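Local coordinates for methylmalonyl-CoA carboxyltransferase 5S subunit (Propionibacterium freudenreichii subsp. shermanii, PDB 1RQB), which transfers a carboxyl group from the biotin of the 1.3S subunit to pyruvate, forming oxaloacetate with the help of a bound cobalt ion, at residues Glu65-Ala70 and Glu85-Phe90; Met44-Met49 and Leu79-Trp84; Ile168-Thr173 and Ala353-Leu358; Val133-Asp138 and Val248-Ile253. All blocks are in the same frame, centred on the assembly; numbering follows the deposited sequence.

Contact 1 (Glu65-Ala70 and Glu85-Phe90); sequences ECWGGA and ERLRTF
Cys66 and Trp67, in the 65-70 segment, pack against Leu87 and Phe90 of helix 83-93 in a buried, mainly apolar strand-to-helix contact of the TIM barrel. The indole of Trp67 is laid against the helix so that Leu87 covers one of its faces. Leu87 CD2 sits 3.9 Å from the centroid of the Trp67 six-membered ring and only 2° off the ring normal, a direct CH-pi contact, while Leu87 CB rests over the pyrrole part, 3.8 Å from Trp67 NE1. With Leu87 CG anti to the backbone N (chi1 172°), the branch is carried out over the benzo ring. The indole N-H itself is bonded to Pro83 O at the start of the same helix. One turn further on, Phe90 CD1 meets Cys66 CB at 3.6 Å, and Cys66 SG makes an oblique sulfur-aromatic contact, 4.8 Å from the centroid of the Phe90 ring. A water links the backbone to the helix: it donates to Cys66 O and accepts from Arg86 NH1, each at 2.9 Å. Beyond the two segments, Cys66 also touches Leu99 and Trp67 touches Met101 on strand 99-103, while Leu32 of helix 31-39 packs against both Cys66 and Phe90.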
loop_
_atom_site.group_PDB
_atom_site.type_symbol
_atom_site.label_atom_id
_atom_site.label_comp_id
_atom_site.label_asym_id
_atom_site.label_seq_id
_atom_site.Cartn_x
_atom_site.Cartn_y
_atom_site.Cartn_z
ATOM N N GLU A 65 -4.934 -20.505 1.744
ATOM C CA GLU A 65 -4.948 -20.599 3.210
ATOM C C GLU A 65 -6.396 -20.372 3.649
ATOM O O GLU A 65 -6.987 -19.345 3.320
ATOM C CB GLU A 65 -4.006 -19.551 3.823
ATOM C CG GLU A 65 -3.746 -19.800 5.311
ATOM C CD GLU A 65 -3.102 -18.616 6.006
ATOM O OE1 GLU A 65 -2.003 -18.784 6.575
ATOM O OE2 GLU A 65 -3.707 -17.523 5.987
ATOM N N CYS A 66 -6.982 -21.317 4.378
ATOM C CA CYS A 66 -8.398 -21.138 4.726
ATOM C C CYS A 66 -8.736 -21.694 6.110
ATOM O O CYS A 66 -9.912 -21.794 6.457
ATOM C CB CYS A 66 -9.262 -21.851 3.689
ATOM S SG CYS A 66 -8.878 -23.616 3.585
ATOM N N TRP A 67 -7.740 -22.032 6.919
ATOM C CA TRP A 67 -8.081 -22.598 8.231
ATOM C C TRP A 67 -6.929 -22.380 9.213
ATOM O O TRP A 67 -5.819 -22.014 8.828
ATOM C CB TRP A 67 -8.381 -24.101 8.075
ATOM C CG TRP A 67 -9.456 -24.624 9.015
ATOM C CD1 TRP A 67 -10.745 -24.182 9.106
ATOM C CD2 TRP A 67 -9.332 -25.704 9.957
ATOM N NE1 TRP A 67 -11.437 -24.921 10.043
ATOM C CE2 TRP A 67 -10.595 -25.862 10.580
ATOM C CE3 TRP A 67 -8.276 -26.551 10.337
ATOM C CZ2 TRP A 67 -10.834 -26.837 11.559
ATOM C CZ3 TRP A 67 -8.511 -27.522 11.316
ATOM C CH2 TRP A 67 -9.787 -27.656 11.913
ATOM N N GLY A 68 -7.214 -22.595 10.491
ATOM C CA GLY A 68 -6.184 -22.422 11.491
ATOM C C GLY A 68 -6.049 -20.977 11.907
ATOM O O GLY A 68 -6.919 -20.154 11.627
ATOM N N GLY A 69 -4.941 -20.661 12.564
ATOM C CA GLY A 69 -4.755 -19.305 13.037
ATOM C C GLY A 69 -5.850 -19.044 14.059
ATOM O O GLY A 69 -6.245 -19.950 14.792
ATOM N N ALA A 70 -6.377 -17.826 14.074
ATOM C CA ALA A 70 -7.415 -17.438 15.041
ATOM C C ALA A 70 -8.819 -17.761 14.523
ATOM O O ALA A 70 -9.802 -17.472 15.204
ATOM C CB ALA A 70 -7.309 -15.933 15.326
ATOM N N GLU A 85 -17.013 -27.782 10.202
ATOM C CA GLU A 85 -17.979 -27.714 9.096
ATOM C C GLU A 85 -17.452 -26.739 8.041
ATOM O O GLU A 85 -17.656 -26.929 6.843
ATOM C CB GLU A 85 -19.342 -27.241 9.609
ATOM C CG GLU A 85 -20.411 -27.125 8.534
ATOM C CD GLU A 85 -20.848 -28.468 7.970
ATOM O OE1 GLU A 85 -21.766 -28.478 7.116
ATOM O OE2 GLU A 85 -20.282 -29.511 8.376
ATOM N N ARG A 86 -16.772 -25.686 8.491
ATOM C CA ARG A 86 -16.209 -24.708 7.549
ATOM C C ARG A 86 -15.137 -25.393 6.696
ATOM O O ARG A 86 -15.085 -25.215 5.480
ATOM C CB ARG A 86 -15.593 -23.513 8.301
ATOM C CG ARG A 86 -14.853 -22.534 7.377
ATOM C CD ARG A 86 -14.203 -21.349 8.119
ATOM N NE ARG A 86 -15.189 -20.418 8.665
ATOM C CZ ARG A 86 -14.900 -19.197 9.116
ATOM N NH1 ARG A 86 -13.648 -18.756 9.100
ATOM N NH2 ARG A 86 -15.873 -18.398 9.549
ATOM N N LEU A 87 -14.285 -26.184 7.343
ATOM C CA LEU A 87 -13.226 -26.907 6.623
ATOM C C LEU A 87 -13.855 -27.875 5.619
ATOM O O LEU A 87 -13.428 -27.947 4.468
ATOM C CB LEU A 87 -12.331 -27.683 7.600
ATOM C CG LEU A 87 -11.298 -28.638 6.982
ATOM C CD1 LEU A 87 -10.412 -27.892 5.981
ATOM C CD2 LEU A 87 -10.455 -29.245 8.090
ATOM N N ARG A 88 -14.863 -28.633 6.046
ATOM C CA ARG A 88 -15.510 -29.570 5.118
ATOM C C ARG A 88 -16.113 -28.832 3.921
ATOM O O ARG A 88 -16.021 -29.293 2.783
ATOM C CB ARG A 88 -16.591 -30.393 5.832
ATOM C CG ARG A 88 -15.990 -31.521 6.657
ATOM C CD ARG A 88 -17.049 -32.411 7.289
ATOM N NE ARG A 88 -17.710 -31.803 8.436
ATOM C CZ ARG A 88 -17.329 -32.007 9.694
ATOM N NH1 ARG A 88 -16.299 -32.799 9.952
ATOM N NH2 ARG A 88 -17.978 -31.428 10.694
ATOM N N THR A 89 -16.723 -27.684 4.182
ATOM C CA THR A 89 -17.352 -26.901 3.108
ATOM C C THR A 89 -16.288 -26.406 2.127
ATOM O O THR A 89 -16.466 -26.505 0.914
ATOM C CB THR A 89 -18.135 -25.703 3.681
ATOM O OG1 THR A 89 -19.188 -26.193 4.517
ATOM C CG2 THR A 89 -18.751 -24.880 2.558
ATOM N N PHE A 90 -15.177 -25.891 2.645
ATOM C CA PHE A 90 -14.104 -25.399 1.768
ATOM C C PHE A 90 -13.551 -26.544 0.917
ATOM O O PHE A 90 -13.244 -26.359 -0.260
ATOM C CB PHE A 90 -12.971 -24.796 2.600
ATOM C CG PHE A 90 -13.233 -23.379 3.063
ATOM C CD1 PHE A 90 -12.677 -22.913 4.252
ATOM C CD2 PHE A 90 -14.001 -22.506 2.303
ATOM C CE1 PHE A 90 -12.884 -21.587 4.680
ATOM C CE2 PHE A 90 -14.212 -21.176 2.723
ATOM C CZ PHE A 90 -13.648 -20.726 3.917
HETATM O O HOH W 1 -11.315 -19.484 7.484
#

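Contact 2 (Met44-Met49 and Leu79-Trp84); sequences MAMEDM and LNEDPW
Met46, a selenomethionine, and Glu81 meet with their side chains crossing at about a right angle. Glu81 stretches out fully, CG anti to the backbone N (chi1 -179°) and the chain extended beyond it, which brings the carboxylate up to the base of Met46: Glu81 OE2 lies 3.4 Å from Met46 CB and 3.9 Å from Met46 CG. The rest of Met46 bends at chi2 (58°) and leads away from Glu81, toward Thr89 and Phe90 of helix 83-93. A water joins the two residues on their polar side, accepting from Met46 N at 3.1 Å and donating to Glu81 OE1 at 2.6 Å. Arg86 of helix 83-93 carries the charge pairing at both oxygens; the loop's polar link is the water. Alongside, Leu79 presents one methyl to the loop backbone, its CD1 3.5 Å from Met44 O. Just beyond Glu81, Asp82 is the N-cap of helix 83-93; its OD1 accepts from Trp84 N at 3.0 Å, with the donor 34° out of the carboxylate plane. This is the packing of one barrel loop, 44-49, on the linker between two successive helices, with a classical Asp N-cap opening the second.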
loop_
_atom_site.group_PDB
_atom_site.type_symbol
_atom_site.label_atom_id
_atom_site.label_comp_id
_atom_site.label_asym_id
_atom_site.label_seq_id
_atom_site.Cartn_x
_atom_site.Cartn_y
_atom_site.Cartn_z
HETATM N N MSE A 44 -14.926 -12.538 9.535
HETATM C CA MSE A 44 -15.568 -12.885 8.259
HETATM C C MSE A 44 -16.492 -14.098 8.390
HETATM O O MSE A 44 -16.070 -15.180 8.794
HETATM C CB MSE A 44 -14.536 -13.190 7.182
HETATM C CG MSE A 44 -15.195 -13.614 5.898
HETATM SE SE MSE A 44 -15.521 -12.077 4.813
HETATM C CE MSE A 44 -13.878 -12.124 3.967
ATOM N N ALA A 45 -17.742 -13.918 7.977
ATOM C CA ALA A 45 -18.743 -14.994 8.043
ATOM C C ALA A 45 -18.618 -15.892 6.811
ATOM O O ALA A 45 -18.369 -15.420 5.702
ATOM C CB ALA A 45 -20.141 -14.398 8.112
HETATM N N MSE A 46 -18.833 -17.187 7.016
HETATM C CA MSE A 46 -18.739 -18.172 5.930
HETATM C C MSE A 46 -19.677 -17.782 4.785
HETATM O O MSE A 46 -19.329 -17.928 3.615
HETATM C CB MSE A 46 -19.094 -19.570 6.454
HETATM C CG MSE A 46 -18.895 -20.661 5.420
HETATM SE SE MSE A 46 -17.028 -20.685 4.787
HETATM C CE MSE A 46 -16.894 -22.586 4.397
ATOM N N GLU A 47 -20.855 -17.259 5.126
ATOM C CA GLU A 47 -21.846 -16.851 4.120
ATOM C C GLU A 47 -21.254 -15.818 3.157
ATOM O O GLU A 47 -21.628 -15.760 1.987
ATOM C CB GLU A 47 -23.088 -16.255 4.811
ATOM C CG GLU A 47 -22.786 -15.057 5.712
ATOM C CD GLU A 47 -23.957 -14.638 6.604
ATOM O OE1 GLU A 47 -24.455 -15.489 7.378
ATOM O OE2 GLU A 47 -24.365 -13.453 6.540
ATOM N N ASP A 48 -20.316 -15.013 3.642
ATOM C CA ASP A 48 -19.722 -13.949 2.818
ATOM C C ASP A 48 -18.512 -14.444 2.022
ATOM O O ASP A 48 -17.967 -13.696 1.210
ATOM C CB ASP A 48 -19.304 -12.766 3.709
ATOM C CG ASP A 48 -20.501 -11.950 4.216
ATOM O OD1 ASP A 48 -21.491 -11.814 3.470
ATOM O OD2 ASP A 48 -20.450 -11.421 5.350
HETATM N N MSE A 49 -18.094 -15.691 2.217
HETATM C CA MSE A 49 -16.905 -16.204 1.518
HETATM C C MSE A 49 -17.227 -17.276 0.473
HETATM O O MSE A 49 -16.581 -17.325 -0.572
HETATM C CB MSE A 49 -15.913 -16.827 2.515
HETATM C CG MSE A 49 -15.318 -15.886 3.537
HETATM SE SE MSE A 49 -13.924 -16.781 4.614
HETATM C CE MSE A 49 -15.025 -17.503 6.038
ATOM N N LEU A 79 -19.041 -16.415 15.948
ATOM C CA LEU A 79 -19.919 -16.677 14.799
ATOM C C LEU A 79 -20.826 -17.893 14.991
ATOM O O LEU A 79 -21.563 -18.252 14.073
ATOM C CB LEU A 79 -19.059 -16.867 13.540
ATOM C CG LEU A 79 -18.006 -15.788 13.248
ATOM C CD1 LEU A 79 -17.238 -16.164 11.991
ATOM C CD2 LEU A 79 -18.668 -14.426 13.075
ATOM N N ASN A 80 -20.783 -18.526 16.159
ATOM C CA ASN A 80 -21.598 -19.722 16.421
ATOM C C ASN A 80 -21.490 -20.678 15.232
ATOM O O ASN A 80 -22.484 -21.221 14.753
ATOM C CB ASN A 80 -23.074 -19.353 16.646
ATOM C CG ASN A 80 -23.888 -20.526 17.181
ATOM O OD1 ASN A 80 -23.530 -21.124 18.194
ATOM N ND2 ASN A 80 -24.979 -20.865 16.497
ATOM N N GLU A 81 -20.264 -20.889 14.772
ATOM C CA GLU A 81 -20.012 -21.756 13.612
ATOM C C GLU A 81 -19.046 -22.876 14.003
ATOM O O GLU A 81 -18.097 -22.658 14.754
ATOM C CB GLU A 81 -19.391 -20.912 12.493
ATOM C CG GLU A 81 -19.099 -21.683 11.223
ATOM C CD GLU A 81 -18.517 -20.798 10.138
ATOM O OE1 GLU A 81 -18.553 -19.555 10.298
ATOM O OE2 GLU A 81 -18.033 -21.342 9.123
ATOM N N ASP A 82 -19.296 -24.080 13.507
ATOM C CA ASP A 82 -18.391 -25.201 13.801
ATOM C C ASP A 82 -17.226 -25.108 12.812
ATOM O O ASP A 82 -17.426 -25.215 11.603
ATOM C CB ASP A 82 -19.117 -26.542 13.619
ATOM C CG ASP A 82 -18.321 -27.715 14.174
ATOM O OD1 ASP A 82 -17.073 -27.663 14.121
ATOM O OD2 ASP A 82 -18.944 -28.689 14.657
ATOM N N PRO A 83 -15.996 -24.912 13.309
ATOM C CA PRO A 83 -14.819 -24.798 12.430
ATOM C C PRO A 83 -14.636 -26.012 11.516
ATOM O O PRO A 83 -14.146 -25.892 10.395
ATOM C CB PRO A 83 -13.649 -24.668 13.410
ATOM C CG PRO A 83 -14.275 -24.242 14.704
ATOM C CD PRO A 83 -15.601 -24.955 14.725
ATOM N N TRP A 84 -15.017 -27.189 12.000
ATOM C CA TRP A 84 -14.864 -28.408 11.194
ATOM C C TRP A 84 -15.848 -28.394 10.020
ATOM O O TRP A 84 -15.560 -28.928 8.950
ATOM C CB TRP A 84 -15.048 -29.652 12.082
ATOM C CG TRP A 84 -13.998 -29.744 13.180
ATOM C CD1 TRP A 84 -14.127 -29.317 14.473
ATOM C CD2 TRP A 84 -12.660 -30.252 13.061
ATOM N NE1 TRP A 84 -12.963 -29.529 15.161
ATOM C CE2 TRP A 84 -12.043 -30.100 14.322
ATOM C CE3 TRP A 84 -11.921 -30.822 12.011
ATOM C CZ2 TRP A 84 -10.717 -30.495 14.566
ATOM C CZ3 TRP A 84 -10.608 -31.218 12.252
ATOM C CH2 TRP A 84 -10.018 -31.053 13.520
HETATM O O HOH W 2 -20.292 -17.686 9.749
#

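Contact 3 (Ile168-Thr173 and Ala353-Leu358); sequences ISPVHT and AGFPPL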
loop_
_atom_site.group_PDB
_atom_site.type_symbol
_atom_site.label_atom_id
_atom_site.label_comp_id
_atom_site.label_asym_id
_atom_site.label_seq_id
_atom_site.Cartn_x
_atom_site.Cartn_y
_atom_site.Cartn_z
ATOM N N ILE A 168 13.851 -8.940 14.072
ATOM C CA ILE A 168 15.115 -8.197 14.111
ATOM C C ILE A 168 15.522 -8.102 15.583
ATOM O O ILE A 168 14.717 -7.731 16.435
ATOM C CB ILE A 168 14.975 -6.781 13.500
ATOM C CG1 ILE A 168 14.717 -6.889 11.985
ATOM C CG2 ILE A 168 16.248 -5.984 13.722
ATOM C CD1 ILE A 168 14.427 -5.557 11.315
ATOM N N SER A 169 16.745 -8.503 15.886
ATOM C CA SER A 169 17.257 -8.431 17.262
ATOM C C SER A 169 18.765 -8.670 17.220
ATOM O O SER A 169 19.299 -9.168 16.230
ATOM C CB SER A 169 16.621 -9.494 18.165
ATOM O OG SER A 169 17.390 -10.683 18.145
ATOM N N PRO A 170 19.457 -8.325 18.308
ATOM C CA PRO A 170 20.907 -8.500 18.391
ATOM C C PRO A 170 21.381 -9.936 18.155
ATOM O O PRO A 170 22.533 -10.153 17.784
ATOM C CB PRO A 170 21.232 -8.023 19.809
ATOM C CG PRO A 170 20.192 -6.971 20.062
ATOM C CD PRO A 170 18.936 -7.626 19.498
ATOM N N VAL A 171 20.505 -10.921 18.356
ATOM C CA VAL A 171 20.940 -12.316 18.195
ATOM C C VAL A 171 20.384 -12.967 16.928
ATOM O O VAL A 171 20.696 -14.124 16.649
ATOM C CB VAL A 171 20.557 -13.179 19.416
ATOM C CG1 VAL A 171 21.261 -12.633 20.666
ATOM C CG2 VAL A 171 19.043 -13.192 19.608
ATOM N N HIS A 172 19.572 -12.270 16.145
ATOM C CA HIS A 172 19.073 -12.918 14.922
ATOM C C HIS A 172 19.953 -12.507 13.742
ATOM O O HIS A 172 20.188 -11.322 13.512
ATOM C CB HIS A 172 17.601 -12.570 14.691
ATOM C CG HIS A 172 16.688 -13.254 15.657
ATOM N ND1 HIS A 172 16.425 -12.755 16.913
ATOM C CD2 HIS A 172 16.070 -14.461 15.594
ATOM C CE1 HIS A 172 15.691 -13.625 17.587
ATOM N NE2 HIS A 172 15.463 -14.670 16.809
ATOM N N THR A 173 20.439 -13.508 13.011
ATOM C CA THR A 173 21.345 -13.277 11.876
ATOM C C THR A 173 21.009 -14.237 10.733
ATOM O O THR A 173 20.291 -15.218 10.914
ATOM C CB THR A 173 22.801 -13.565 12.291
ATOM O OG1 THR A 173 22.920 -14.952 12.632
ATOM C CG2 THR A 173 23.192 -12.729 13.511
ATOM N N ALA A 353 14.073 -12.186 28.333
ATOM C CA ALA A 353 13.358 -13.404 27.928
ATOM C C ALA A 353 14.095 -14.144 26.809
ATOM O O ALA A 353 13.581 -15.119 26.262
ATOM C CB ALA A 353 11.945 -13.047 27.486
ATOM N N GLY A 354 15.290 -13.690 26.453
ATOM C CA GLY A 354 16.027 -14.373 25.404
ATOM C C GLY A 354 15.746 -13.934 23.974
ATOM O O GLY A 354 15.970 -14.701 23.038
ATOM N N PHE A 355 15.244 -12.716 23.811
ATOM C CA PHE A 355 14.958 -12.119 22.499
ATOM C C PHE A 355 13.961 -12.934 21.673
ATOM O O PHE A 355 14.220 -13.251 20.512
ATOM C CB PHE A 355 16.239 -11.939 21.686
ATOM C CG PHE A 355 17.135 -10.868 22.216
ATOM C CD1 PHE A 355 18.369 -11.186 22.770
ATOM C CD2 PHE A 355 16.736 -9.538 22.178
ATOM C CE1 PHE A 355 19.198 -10.188 23.283
ATOM C CE2 PHE A 355 17.553 -8.535 22.684
ATOM C CZ PHE A 355 18.789 -8.865 23.238
ATOM N N PRO A 356 12.817 -13.299 22.252
ATOM C CA PRO A 356 11.922 -14.054 21.374
ATOM C C PRO A 356 11.292 -13.094 20.364
ATOM O O PRO A 356 11.249 -11.883 20.580
ATOM C CB PRO A 356 10.888 -14.617 22.342
ATOM C CG PRO A 356 10.801 -13.523 23.385
ATOM C CD PRO A 356 12.279 -13.221 23.621
ATOM N N PRO A 357 10.826 -13.625 19.222
ATOM C CA PRO A 357 10.186 -12.793 18.188
ATOM C C PRO A 357 8.963 -12.183 18.877
ATOM O O PRO A 357 8.338 -12.843 19.705
ATOM C CB PRO A 357 9.785 -13.815 17.125
ATOM C CG PRO A 357 10.825 -14.902 17.280
ATOM C CD PRO A 357 10.954 -15.026 18.784
ATOM N N LEU A 358 8.603 -10.940 18.558
ATOM C CA LEU A 358 7.455 -10.324 19.239
ATOM C C LEU A 358 6.154 -10.575 18.473
ATOM O O LEU A 358 5.544 -9.666 17.912
ATOM C CB LEU A 358 7.682 -8.827 19.450
ATOM C CG LEU A 358 8.794 -8.506 20.458
ATOM C CD1 LEU A 358 8.861 -7.014 20.662
ATOM C CD2 LEU A 358 8.529 -9.202 21.796
#
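The Phe355 ring has Pro170 over one face: Pro170 CD lies 4.0 Å from the centroid of the Phe355 ring, 29° off the ring normal, a CH-pi contact in which the two side chains cross at about a right angle. Ser169 and Val171 approach the ring obliquely, with Val171 CG2 3.7 Å from Phe355 CB and CG1 3.9 Å from Phe355 CD1. Phe355 CG lies anti to the carbonyl carbon (chi1 -71°), which turns the ring toward Pro170 and Val171. The imidazole of His172 is used at its edge. There, Ser169 OG and His172 ND1 share a 2.6 Å hydrogen bond in the ring plane, and Phe355 O lies in that plane too, 3.3 Å from His172 CE1. This carbonyl oxygen is buried by the contact and has no hydrogen-bonding partner in the model; His172 CE1, its C-H probably polarised by the flanking ring nitrogens, lies against it. Ser169 OG also accepts from Val171 N at 3.1 Å, tying the hydroxyl to the turn. Ser169 to His172 form a type I beta turn, with an ST turn at Ser169. A Schellman motif with Gly354 as C-prime residue ends helix 339-352 before Phe355; the contact sets this end of the carboxylase-domain helix against a TIM-barrel loop.

Contact 4 (Val133-Asp138 and Val248-Ile253); sequences VFRVFD and VVDTAI
Arg135 reaches across the inside of the barrel to Asp250, joining strands 133-136 and 248-251, whose nearest CA atoms, those of these two residues, are 12.4 Å apart. Its CB points toward the other strand. CG is anti to the backbone N, and the chain runs straight on to CD before bending at chi3, which turns the guanidinium to meet the carboxylate. NE is bonded to Gln161 OE1 of the neighbouring strand 159-163, a bond that limits rotation of the head group. Beyond CZ, the two terminal nitrogens converge on one oxygen: Arg135 NH1 comes nearly along the C-O axis of Asp250 OD2, at 2.9 Å, while Arg135 NH2, 3.1 Å from Asp250 OD2, is met by the syn lone pair of that oxygen. The N-H...O angles, 152° and 140°, are somewhat bent, as expected when two donors share an acceptor. Guanidinium and carboxylate planes are only 2° apart, so the groups meet edge to edge as a flat, end-on salt bridge. Asp250 OD2 also bonds to ND1 of His226, a cobalt ligand, which places Asp250 in the second shell of the metal and probably orients the imidazole. The Arg135 side chain is itself about 6 Å from the cobalt ion. Gln161, Arg135, Asp250 and His226 thus form a buried relay of hydrogen bonds with a salt bridge in its middle, which would help hold the cobalt ligand in place.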
loop_
_atom_site.group_PDB
_atom_site.type_symbol
_atom_site.label_atom_id
_atom_site.label_comp_id
_atom_site.label_asym_id
_atom_site.label_seq_id
_atom_site.Cartn_x
_atom_site.Cartn_y
_atom_site.Cartn_z
ATOM N N VAL A 133 -1.888 -28.736 3.164
ATOM C CA VAL A 133 -0.609 -28.149 3.589
ATOM C C VAL A 133 -0.740 -27.637 5.024
ATOM O O VAL A 133 -1.666 -26.897 5.355
ATOM C CB VAL A 133 -0.206 -26.959 2.668
ATOM C CG1 VAL A 133 1.113 -26.350 3.138
ATOM C CG2 VAL A 133 -0.083 -27.430 1.218
ATOM N N PHE A 134 0.193 -28.046 5.870
ATOM C CA PHE A 134 0.183 -27.609 7.273
ATOM C C PHE A 134 1.393 -26.714 7.546
ATOM O O PHE A 134 2.535 -27.174 7.546
ATOM C CB PHE A 134 0.266 -28.810 8.223
ATOM C CG PHE A 134 -0.959 -29.696 8.210
ATOM C CD1 PHE A 134 -1.175 -30.604 7.176
ATOM C CD2 PHE A 134 -1.864 -29.656 9.272
ATOM C CE1 PHE A 134 -2.288 -31.477 7.203
ATOM C CE2 PHE A 134 -2.967 -30.511 9.315
ATOM C CZ PHE A 134 -3.176 -31.428 8.275
ATOM N N ARG A 135 1.155 -25.431 7.762
ATOM C CA ARG A 135 2.272 -24.540 8.105
ATOM C C ARG A 135 2.415 -24.587 9.628
ATOM O O ARG A 135 1.608 -24.016 10.359
ATOM C CB ARG A 135 2.010 -23.116 7.609
ATOM C CG ARG A 135 3.090 -22.109 8.044
ATOM C CD ARG A 135 2.871 -20.743 7.393
ATOM N NE ARG A 135 3.104 -20.795 5.953
ATOM C CZ ARG A 135 2.838 -19.800 5.111
ATOM N NH1 ARG A 135 2.311 -18.668 5.563
ATOM N NH2 ARG A 135 3.131 -19.927 3.825
ATOM N N VAL A 136 3.430 -25.302 10.098
ATOM C CA VAL A 136 3.635 -25.468 11.545
ATOM C C VAL A 136 4.640 -24.431 12.046
ATOM O O VAL A 136 5.735 -24.321 11.498
ATOM C CB VAL A 136 4.182 -26.881 11.856
ATOM C CG1 VAL A 136 4.244 -27.095 13.362
ATOM C CG2 VAL A 136 3.285 -27.941 11.206
ATOM N N PHE A 137 4.275 -23.667 13.077
ATOM C CA PHE A 137 5.225 -22.670 13.588
ATOM C C PHE A 137 5.242 -22.655 15.119
ATOM O O PHE A 137 4.405 -23.261 15.788
ATOM C CB PHE A 137 4.905 -21.264 13.024
ATOM C CG PHE A 137 3.822 -20.513 13.770
ATOM C CD1 PHE A 137 4.150 -19.454 14.609
ATOM C CD2 PHE A 137 2.483 -20.860 13.631
ATOM C CE1 PHE A 137 3.159 -18.746 15.305
ATOM C CE2 PHE A 137 1.484 -20.163 14.321
ATOM C CZ PHE A 137 1.820 -19.106 15.157
ATOM N N ASP A 138 6.259 -21.993 15.653
ATOM C CA ASP A 138 6.413 -21.816 17.104
ATOM C C ASP A 138 6.795 -20.353 17.336
ATOM O O ASP A 138 7.720 -19.845 16.707
ATOM C CB ASP A 138 7.503 -22.724 17.658
ATOM C CG ASP A 138 7.675 -22.562 19.156
ATOM O OD1 ASP A 138 6.815 -23.056 19.916
ATOM O OD2 ASP A 138 8.659 -21.914 19.574
ATOM N N VAL A 248 7.417 -19.658 -3.628
ATOM C CA VAL A 248 6.019 -19.222 -3.497
ATOM C C VAL A 248 5.939 -17.989 -2.594
ATOM O O VAL A 248 6.671 -17.898 -1.610
ATOM C CB VAL A 248 5.148 -20.327 -2.793
ATOM C CG1 VAL A 248 3.684 -19.832 -2.606
ATOM C CG2 VAL A 248 5.204 -21.646 -3.578
ATOM N N VAL A 249 5.056 -17.037 -2.912
ATOM C CA VAL A 249 4.872 -15.877 -2.026
ATOM C C VAL A 249 3.387 -15.771 -1.670
ATOM O O VAL A 249 2.534 -16.132 -2.481
ATOM C CB VAL A 249 5.392 -14.549 -2.672
ATOM C CG1 VAL A 249 6.929 -14.636 -2.882
ATOM C CG2 VAL A 249 4.697 -14.288 -3.992
ATOM N N ASP A 250 3.076 -15.340 -0.439
ATOM C CA ASP A 250 1.686 -15.212 0.024
ATOM C C ASP A 250 1.175 -13.792 -0.224
ATOM O O ASP A 250 1.868 -12.815 0.059
ATOM C CB ASP A 250 1.562 -15.489 1.530
ATOM C CG ASP A 250 1.989 -16.887 1.922
ATOM O OD1 ASP A 250 2.436 -17.656 1.045
ATOM O OD2 ASP A 250 1.874 -17.208 3.127
ATOM N N THR A 251 -0.055 -13.685 -0.728
ATOM C CA THR A 251 -0.666 -12.377 -1.002
ATOM C C THR A 251 -2.168 -12.452 -0.720
ATOM O O THR A 251 -2.728 -13.527 -0.511
ATOM C CB THR A 251 -0.462 -11.958 -2.490
ATOM O OG1 THR A 251 -1.127 -12.908 -3.338
ATOM C CG2 THR A 251 1.030 -11.933 -2.854
ATOM N N ALA A 252 -2.813 -11.292 -0.726
ATOM C CA ALA A 252 -4.263 -11.222 -0.484
ATOM C C ALA A 252 -4.916 -10.461 -1.639
ATOM O O ALA A 252 -4.376 -9.454 -2.096
ATOM C CB ALA A 252 -4.545 -10.485 0.844
ATOM N N ILE A 253 -6.083 -10.925 -2.091
ATOM C CA ILE A 253 -6.789 -10.243 -3.188
ATOM C C ILE A 253 -6.840 -8.747 -2.869
ATOM O O ILE A 253 -7.052 -8.350 -1.724
ATOM C CB ILE A 253 -8.191 -10.873 -3.410
ATOM C CG1 ILE A 253 -8.671 -10.605 -4.852
ATOM C CG2 ILE A 253 -9.169 -10.357 -2.369
ATOM C CD1 ILE A 253 -7.835 -11.314 -5.920
#

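In the fold
Contacts 1, 2 and 4 belong to the TIM barrel, while contact 3 ties a barrel loop to the conserved carboxylase domain. Contacts 1 and 2 are neighbours, their centres 9 Å apart; both use helix 83-93, and their segments alternate along the chain. Contact 4 reaches the same parallel sheet as contact 1 but from within the barrel, with centres 14 Å apart. It lies beside the cobalt site, whereas contact 1 includes Ala70 of the substrate site. The centre of contact 3 lies about 32 Å from that of contact 1, on the opposite side of the chain's centre. Its segments alternate with those of contact 4; through it the later domain packs back onto the active-site barrel.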